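Long-range contact in esterase (Xanthomonas oryzae pv. oryzae, PDB 3H2G), which degrades rice cell walls as an esterase and acts in the virulence of the bacterium on rice: residues 59-64 / 130-135. Residues are numbered along the deposited sequence; the frame is centred on the assembly and turned at random.
Sequences EPATAS and KSNYAY
T62 and N132 carry the middle of this contact, their side chains crossing at about a right angle and trading bonds with each other's backbone. The amide N of T62 donates to N132 OD1 over 3.0 Å, reaching it from above the carbonyl plane, 47° out, while N132 N returns a weak bond to T62 OG1. That hydroxyl is turned between its own backbone N and carbonyl carbon (chi1 66°), which points it at the loop; a water 2.6 Å from T62 OG1 links it to K130 O, to which the water donates. T62 CG2 meanwhile lies alongside N132 ND2.

Next to them S131 OG, 2.7 Å from T62 O, gives its proton to that carbonyl and accepts from Y133 N, closing an ST turn; G127 N is a further partner of the same hydroxyl. At one end K130 N makes a nearly straight bond to S64 OG, which is also hydrogen-bonded to D124. At the other, E59 bends at chi2 so that OE2 comes to the edge of the Y133 ring, near its plane, and takes the phenol proton on its syn side but well out of the carboxylate plane, OH to OE2 2.7 Å. Carboxylate and ring are turned 50° apart, and Y133 OH is also hydrogen-bonded to V56 N. A61 CB rests obliquely against CD1 of that ring at 3.9 Å.

Every hydrogen bond between the two segments thus involves a side chain, where the loop after strand 119-123 runs back, roughly antiparallel, along the start of strand 60-71, an arrangement consistent with the alpha/beta-hydrolase fold, whose central sheet holds both strands as antiparallel neighbours.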
# COMPACT_ATOMS: atom_id res chain seq x y z
N GLU A 59 12.19 14.14 11.23
CA GLU A 59 12.83 15.29 10.61
C GLU A 59 12.05 15.74 9.38
O GLU A 59 11.28 14.97 8.80
CB GLU A 59 14.27 14.95 10.21
CG GLU A 59 14.39 14.14 8.92
CD GLU A 59 14.22 12.64 9.12
OE1 GLU A 59 13.44 12.23 10.01
OE2 GLU A 59 14.85 11.88 8.37
N PRO A 60 12.23 17.00 8.95
CA PRO A 60 11.50 17.47 7.77
C PRO A 60 11.86 16.71 6.49
O PRO A 60 13.02 16.34 6.27
CB PRO A 60 11.85 18.95 7.70
CG PRO A 60 13.17 19.04 8.40
CD PRO A 60 12.99 18.10 9.57
N ALA A 61 10.84 16.47 5.67
CA ALA A 61 11.01 15.76 4.41
C ALA A 61 9.86 16.18 3.50
O ALA A 61 8.92 16.84 3.95
CB ALA A 61 10.96 14.25 4.65
N THR A 62 9.94 15.81 2.23
CA THR A 62 8.88 16.14 1.28
C THR A 62 8.40 14.86 0.62
O THR A 62 9.07 13.83 0.69
CB THR A 62 9.36 17.10 0.17
OG1 THR A 62 10.33 16.42 -0.64
CG2 THR A 62 9.98 18.35 0.77
N ALA A 63 7.23 14.93 -0.00
CA ALA A 63 6.65 13.79 -0.69
C ALA A 63 5.68 14.30 -1.74
O ALA A 63 5.29 15.47 -1.73
CB ALA A 63 5.92 12.88 0.30
N SER A 64 5.28 13.42 -2.65
CA SER A 64 4.34 13.79 -3.70
C SER A 64 3.09 12.93 -3.54
O SER A 64 3.07 11.98 -2.75
CB SER A 64 4.97 13.58 -5.08
OG SER A 64 5.42 12.25 -5.27
N LYS A 130 8.30 12.42 -6.21
CA LYS A 130 9.09 13.64 -6.08
C LYS A 130 9.69 13.85 -4.68
O LYS A 130 10.25 14.90 -4.39
CB LYS A 130 8.24 14.86 -6.44
CG LYS A 130 7.79 14.91 -7.89
CD LYS A 130 6.97 16.17 -8.13
CE LYS A 130 6.50 16.27 -9.57
NZ LYS A 130 5.71 17.53 -9.79
N SER A 131 9.57 12.84 -3.82
CA SER A 131 10.09 12.95 -2.46
C SER A 131 11.60 13.16 -2.42
O SER A 131 12.34 12.63 -3.26
CB SER A 131 9.73 11.70 -1.66
OG SER A 131 10.33 11.73 -0.37
N ASN A 132 12.07 13.92 -1.44
CA ASN A 132 13.50 14.17 -1.29
C ASN A 132 14.19 13.16 -0.39
O ASN A 132 15.38 13.27 -0.12
CB ASN A 132 13.76 15.60 -0.77
CG ASN A 132 13.21 15.83 0.63
OD1 ASN A 132 12.60 14.95 1.24
ND2 ASN A 132 13.42 17.05 1.14
N TYR A 133 13.45 12.15 0.08
CA TYR A 133 14.04 11.14 0.96
C TYR A 133 15.00 10.23 0.20
O TYR A 133 14.71 9.78 -0.91
CB TYR A 133 12.95 10.32 1.65
CG TYR A 133 13.18 10.13 3.13
CD1 TYR A 133 13.28 11.24 3.98
CD2 TYR A 133 13.31 8.86 3.69
CE1 TYR A 133 13.51 11.08 5.35
CE2 TYR A 133 13.54 8.68 5.05
CZ TYR A 133 13.64 9.80 5.88
OH TYR A 133 13.87 9.63 7.22
N ALA A 134 16.15 9.95 0.81
CA ALA A 134 17.20 9.12 0.19
C ALA A 134 16.86 7.66 -0.08
O ALA A 134 17.52 7.00 -0.88
CB ALA A 134 18.48 9.22 1.02
N TYR A 135 15.84 7.14 0.60
CA TYR A 135 15.44 5.75 0.40
C TYR A 135 13.95 5.64 0.70
O TYR A 135 13.34 6.60 1.17
CB TYR A 135 16.20 4.81 1.34
CG TYR A 135 15.95 5.07 2.82
CD1 TYR A 135 16.67 6.06 3.50
CD2 TYR A 135 14.98 4.35 3.52
CE1 TYR A 135 16.42 6.33 4.85
CE2 TYR A 135 14.72 4.61 4.87
CZ TYR A 135 15.44 5.60 5.52
OH TYR A 135 15.17 5.87 6.85
O HOH W 1 11.00 17.08 -3.11